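Local coordinates for antiterminator Q protein (PDB 6JNY) that probably acts on RNA polymerase as a phage antitermination factor, letting transcription of phage genes run on past terminators, at residues S37-K42 against I76-F81; Q68-V73 against F139-V144. One frame throughout, in Å; residues are numbered along the deposited sequence.

Interaction 1: S37-K42 against I76-F81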
loop_
_atom_site.group_PDB
_atom_site.type_symbol
_atom_site.label_atom_id
_atom_site.label_comp_id
_atom_site.label_asym_id
_atom_site.label_seq_id
_atom_site.Cartn_x
_atom_site.Cartn_y
_atom_site.Cartn_z
ATOM N N SER A 37 -2.452 8.211 12.269
ATOM C CA SER A 37 -1.542 8.132 11.136
ATOM C C SER A 37 -1.570 9.435 10.348
ATOM O O SER A 37 -2.565 9.749 9.687
ATOM C CB SER A 37 -1.918 6.955 10.224
ATOM O OG SER A 37 -1.137 6.967 9.040
ATOM N N SER A 38 -0.480 10.205 10.409
ATOM C CA SER A 38 -0.418 11.437 9.635
ATOM C C SER A 38 -0.409 11.167 8.135
ATOM O O SER A 38 -0.976 11.951 7.366
ATOM C CB SER A 38 0.792 12.276 10.051
ATOM O OG SER A 38 1.994 11.545 9.918
ATOM N N VAL A 39 0.215 10.071 7.696
ATOM C CA VAL A 39 0.237 9.763 6.267
ATOM C C VAL A 39 -1.175 9.505 5.759
ATOM O O VAL A 39 -1.595 10.051 4.732
ATOM C CB VAL A 39 1.175 8.579 5.966
ATOM C CG1 VAL A 39 1.056 8.192 4.511
ATOM C CG2 VAL A 39 2.624 8.925 6.285
ATOM N N ILE A 40 -1.931 8.667 6.473
ATOM C CA ILE A 40 -3.302 8.383 6.049
ATOM C C ILE A 40 -4.157 9.642 6.107
ATOM O O ILE A 40 -4.937 9.918 5.188
ATOM C CB ILE A 40 -3.909 7.222 6.854
ATOM C CG1 ILE A 40 -3.098 5.942 6.623
ATOM C CG2 ILE A 40 -5.363 6.998 6.451
ATOM C CD1 ILE A 40 -3.485 4.814 7.526
ATOM N N ALA A 41 -4.012 10.432 7.177
ATOM C CA ALA A 41 -4.774 11.674 7.302
ATOM C C ALA A 41 -4.467 12.635 6.160
ATOM O O ALA A 41 -5.381 13.215 5.560
ATOM C CB ALA A 41 -4.483 12.324 8.654
ATOM N N LYS A 42 -3.182 12.815 5.837
ATOM C CA LYS A 42 -2.815 13.669 4.710
ATOM C C LYS A 42 -3.366 13.122 3.401
ATOM O O LYS A 42 -3.823 13.886 2.543
ATOM C CB LYS A 42 -1.295 13.808 4.616
ATOM C CG LYS A 42 -0.832 14.753 3.518
ATOM C CD LYS A 42 0.639 15.111 3.670
ATOM C CE LYS A 42 1.019 16.271 2.762
ATOM N NZ LYS A 42 0.287 17.518 3.136
ATOM N N ILE A 76 8.060 3.739 6.955
ATOM C CA ILE A 76 9.446 3.830 6.503
ATOM C C ILE A 76 9.537 4.280 5.049
ATOM O O ILE A 76 10.546 4.865 4.638
ATOM C CB ILE A 76 10.167 2.488 6.721
ATOM C CG1 ILE A 76 9.481 1.378 5.918
ATOM C CG2 ILE A 76 10.195 2.133 8.194
ATOM C CD1 ILE A 76 10.398 0.237 5.493
ATOM N N ASP A 77 8.505 4.019 4.246
ATOM C CA ASP A 77 8.561 4.231 2.800
ATOM C C ASP A 77 7.292 4.977 2.406
ATOM O O ASP A 77 6.278 4.352 2.081
ATOM C CB ASP A 77 8.685 2.892 2.085
ATOM C CG ASP A 77 8.972 3.034 0.599
ATOM O OD1 ASP A 77 8.756 4.124 0.035
ATOM O OD2 ASP A 77 9.418 2.036 -0.006
ATOM N N LYS A 78 7.355 6.309 2.438
ATOM C CA LYS A 78 6.163 7.107 2.175
ATOM C C LYS A 78 5.635 6.895 0.764
ATOM O O LYS A 78 4.417 6.926 0.557
ATOM C CB LYS A 78 6.440 8.590 2.423
ATOM C CG LYS A 78 6.529 8.963 3.891
ATOM C CD LYS A 78 6.884 10.435 4.043
ATOM C CE LYS A 78 6.939 10.856 5.506
ATOM N NZ LYS A 78 5.600 10.806 6.158
ATOM N N LYS A 79 6.530 6.685 -0.209
ATOM C CA LYS A 79 6.102 6.431 -1.581
ATOM C C LYS A 79 5.253 5.171 -1.657
ATOM O O LYS A 79 4.153 5.179 -2.223
ATOM C CB LYS A 79 7.329 6.311 -2.485
ATOM C CG LYS A 79 7.032 6.159 -3.973
ATOM C CD LYS A 79 8.326 5.867 -4.726
ATOM C CE LYS A 79 8.093 5.723 -6.217
ATOM N NZ LYS A 79 9.317 5.227 -6.928
ATOM N N ALA A 80 5.745 4.077 -1.072
ATOM C CA ALA A 80 4.995 2.828 -1.070
ATOM C C ALA A 80 3.704 2.960 -0.278
ATOM O O ALA A 80 2.666 2.414 -0.674
ATOM C CB ALA A 80 5.859 1.697 -0.509
ATOM N N PHE A 81 3.750 3.671 0.854
ATOM C CA PHE A 81 2.545 3.907 1.641
ATOM C C PHE A 81 1.475 4.586 0.788
ATOM O O PHE A 81 0.316 4.158 0.778
ATOM C CB PHE A 81 2.918 4.761 2.860
ATOM C CG PHE A 81 2.018 4.594 4.070
ATOM C CD1 PHE A 81 0.724 4.081 3.979
ATOM C CD2 PHE A 81 2.484 4.981 5.329
ATOM C CE1 PHE A 81 -0.070 3.954 5.121
ATOM C CE2 PHE A 81 1.695 4.858 6.470
ATOM C CZ PHE A 81 0.418 4.351 6.369
#
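Val39 and Lys78 bring the two backbones nearest, their CA atoms 7.7 Å apart, where the first turns of two helices face each other. No hydrogen bond joins the segments; the close contacts are all between side chains. Phe81 is the main piece on its side. With CG roughly anti to the backbone N (chi1 -153°), its ring is carried toward the other helix. Val39 meets it over one face. Val39 CG1 sits 3.8 Å from the centroid of the Phe81 ring and 19° off the ring normal, a CH-pi contact. The methyl is shifted toward the rim, and Val39 CG1 comes within 3.6 Å of Phe81 CD2. Val39 CB also lies against the ring, near Phe81 CE2. The far end of the ring is met by Ile40, whose side chain crosses it at about a right angle. Ile40 CG1 is 3.9 Å from both Phe81 CZ and Phe81 CE1. Lys78 is exposed. Its chain is extended until the last torsion (chi4 -67°), which bends it, and Lys78 NZ comes to 3.5 Å from Val39 CG2, an apolar neighbour.

Both helices start with an N-cap. Ser37 OG accepts from Ile40 N at 3.2 Å, and the same hydroxyl is 4.0 Å from Phe81 CZ. Ser37 OG is also hydrogen-bonded to Asp71 OD1. Asp77 OD1 caps the second helix, accepting from Ala80 N at 3.2 Å from above the carboxylate plane.

The contact joins the starts of helices 38-45 and 78-90. Val70, Asp71 and Met74 of helix 60-74 touch the Phe81 side chain. Helix 10-28 packs on Ile40 through Trp23 and Val27, while helix 123-155 meets Ala80 on the second helix.

Interaction 2: Q68-V73 against F139-V144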
loop_
_atom_site.group_PDB
_atom_site.type_symbol
_atom_site.label_atom_id
_atom_site.label_comp_id
_atom_site.label_asym_id
_atom_site.label_seq_id
_atom_site.Cartn_x
_atom_site.Cartn_y
_atom_site.Cartn_z
ATOM N N GLN A 68 -3.193 0.537 12.541
ATOM C CA GLN A 68 -2.000 0.561 13.379
ATOM C C GLN A 68 -0.927 -0.350 12.807
ATOM O O GLN A 68 0.259 0.002 12.798
ATOM C CB GLN A 68 -2.357 0.131 14.801
ATOM C CG GLN A 68 -3.254 1.097 15.552
ATOM C CD GLN A 68 -3.332 0.776 17.033
ATOM O OE1 GLN A 68 -3.710 1.623 17.842
ATOM N NE2 GLN A 68 -2.967 -0.453 17.396
ATOM N N VAL A 69 -1.324 -1.523 12.306
ATOM C CA VAL A 69 -0.363 -2.418 11.665
ATOM C C VAL A 69 0.244 -1.756 10.439
ATOM O O VAL A 69 1.469 -1.719 10.269
ATOM C CB VAL A 69 -1.034 -3.761 11.327
ATOM C CG1 VAL A 69 -0.188 -4.563 10.369
ATOM C CG2 VAL A 69 -1.305 -4.534 12.598
ATOM N N VAL A 70 -0.604 -1.235 9.550
ATOM C CA VAL A 70 -0.098 -0.689 8.298
ATOM C C VAL A 70 0.803 0.509 8.551
ATOM O O VAL A 70 1.875 0.634 7.949
ATOM C CB VAL A 70 -1.262 -0.349 7.353
ATOM C CG1 VAL A 70 -0.764 0.436 6.157
ATOM C CG2 VAL A 70 -1.945 -1.622 6.916
ATOM N N ASP A 71 0.395 1.410 9.444
ATOM C CA ASP A 71 1.225 2.581 9.696
ATOM C C ASP A 71 2.568 2.183 10.283
ATOM O O ASP A 71 3.606 2.750 9.917
ATOM C CB ASP A 71 0.514 3.558 10.632
ATOM C CG ASP A 71 1.240 4.890 10.733
ATOM O OD1 ASP A 71 1.086 5.727 9.821
ATOM O OD2 ASP A 71 1.978 5.096 11.717
ATOM N N SER A 72 2.566 1.206 11.190
ATOM C CA SER A 72 3.793 0.796 11.864
ATOM C C SER A 72 4.753 0.069 10.932
ATOM O O SER A 72 5.943 -0.057 11.253
ATOM C CB SER A 72 3.444 -0.105 13.045
ATOM O OG SER A 72 3.114 -1.405 12.613
ATOM N N VAL A 73 4.264 -0.442 9.810
ATOM C CA VAL A 73 5.094 -1.115 8.828
ATOM C C VAL A 73 5.513 -0.168 7.708
ATOM O O VAL A 73 6.671 -0.172 7.291
ATOM C CB VAL A 73 4.343 -2.348 8.273
ATOM C CG1 VAL A 73 4.985 -2.851 6.991
ATOM C CG2 VAL A 73 4.275 -3.457 9.334
ATOM N N PHE A 139 3.987 -8.211 1.406
ATOM C CA PHE A 139 4.914 -9.126 2.063
ATOM C C PHE A 139 5.309 -8.619 3.445
ATOM O O PHE A 139 5.398 -9.407 4.402
ATOM C CB PHE A 139 6.139 -9.325 1.170
ATOM C CG PHE A 139 7.106 -10.336 1.708
ATOM C CD1 PHE A 139 6.915 -11.682 1.470
ATOM C CD2 PHE A 139 8.182 -9.934 2.476
ATOM C CE1 PHE A 139 7.803 -12.623 1.980
ATOM C CE2 PHE A 139 9.067 -10.867 2.994
ATOM C CZ PHE A 139 8.872 -12.203 2.740
ATOM N N MET A 140 5.571 -7.315 3.563
ATOM C CA MET A 140 5.951 -6.726 4.847
ATOM C C MET A 140 4.777 -6.720 5.815
ATOM O O MET A 140 4.952 -6.921 7.028
ATOM C CB MET A 140 6.437 -5.294 4.649
ATOM C CG MET A 140 7.728 -5.132 3.869
ATOM S SD MET A 140 7.821 -3.460 3.178
ATOM C CE MET A 140 7.943 -2.489 4.677
ATOM N N ILE A 141 3.576 -6.448 5.306
ATOM C CA ILE A 141 2.418 -6.309 6.175
ATOM C C ILE A 141 1.959 -7.659 6.724
ATOM O O ILE A 141 1.559 -7.756 7.890
ATOM C CB ILE A 141 1.294 -5.558 5.440
ATOM C CG1 ILE A 141 1.679 -4.098 5.244
ATOM C CG2 ILE A 141 0.006 -5.636 6.230
ATOM C CD1 ILE A 141 0.824 -3.409 4.180
ATOM N N TYR A 142 2.006 -8.718 5.916
ATOM C CA TYR A 142 1.379 -9.994 6.254
ATOM C C TYR A 142 1.745 -10.540 7.642
ATOM O O TYR A 142 0.837 -10.811 8.440
ATOM C CB TYR A 142 1.640 -11.068 5.177
ATOM C CG TYR A 142 1.177 -12.431 5.636
ATOM C CD1 TYR A 142 -0.161 -12.783 5.561
ATOM C CD2 TYR A 142 2.060 -13.331 6.226
ATOM C CE1 TYR A 142 -0.619 -14.003 6.016
ATOM C CE2 TYR A 142 1.611 -14.553 6.693
ATOM C CZ TYR A 142 0.272 -14.886 6.578
ATOM O OH TYR A 142 -0.180 -16.109 7.036
ATOM N N PRO A 143 3.024 -10.751 7.974
ATOM C CA PRO A 143 3.309 -11.350 9.292
ATOM C C PRO A 143 2.882 -10.467 10.437
ATOM O O PRO A 143 2.501 -10.978 11.499
ATOM C CB PRO A 143 4.827 -11.539 9.279
ATOM C CG PRO A 143 5.326 -10.495 8.338
ATOM C CD PRO A 143 4.267 -10.384 7.266
ATOM N N VAL A 144 2.923 -9.152 10.252
ATOM C CA VAL A 144 2.539 -8.238 11.317
ATOM C C VAL A 144 1.037 -8.258 11.530
ATOM O O VAL A 144 0.560 -8.182 12.667
ATOM C CB VAL A 144 3.065 -6.822 11.032
ATOM C CG1 VAL A 144 2.787 -5.902 12.208
ATOM C CG2 VAL A 144 4.556 -6.875 10.736
#
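Val73 packs against Met140, Ile141 and Val144 of the opposite helix, and its two branches divide that work. Val73 CB points toward segment 139-144 and splits there. Val73 CG1 lies anti to the backbone N (chi1 164°) and enters between two residues. Val73 CG1 meets Met140 CB at 3.7 Å and Ile141 CG1 at 3.9 Å. The Met140 chain bends at its last torsion and returns its methyl to the same branch, with Met140 CE 3.8 Å from Val73 CG1. Val73 CG2 takes the other direction. Val73 CG2 meets Val144 CG2 at 3.7 Å, the two valines reaching toward each other tip to tip.

One turn earlier, Val69 slides past Val144 in the opposite direction. Val69 CG1 touches Val144 CG1 at 3.7 Å. Val70 and Ile141 add a looser approach, Val70 CG2 to Ile141 CD1 at 4.3 Å. No hydrogen bond crosses the contact, and its side chains meet through carbon atoms. Met140 CE also lies near Val73 O. Ser72 OG turns back to its own helix and donates to Val69 O at 2.9 Å.

The segment axes come within 9.6 Å at 131°, between perpendicular and antiparallel. Helix 60-74 thus crosses the long helix 123-155 in an apolar helix-helix packing, mostly of valine and isoleucine. Val69, Val70 and Ile141 are buried; Val73, Met140 and Val144 are partly exposed.

In the fold
Interactions 1 and 2 lie about 13 Å apart, centre to centre, and both belong to the mainly helical body of the chain. Their segments alternate in sequence: 37-42, 68-73, 76-81, then 139-144. Helix 60-74 links the contacts: it carries segment 68-73, and its Val70 and Asp71 also touch Phe81. Ser37 OG and Asp71 OD1 lie 2.7 Å apart, a probable hydrogen bond. Val70 CG1 lies 3.7 Å from Phe81 CE1, and Ile76 CD1 lies 3.8 Å from Met140 CE. Together they tie helices 38-45, 60-74 and 78-90 to the long helix 123-155. The result is a mainly apolar packing with a polar link at Ser37 and Asp71, in a family placed in the helix-turn-helix clan.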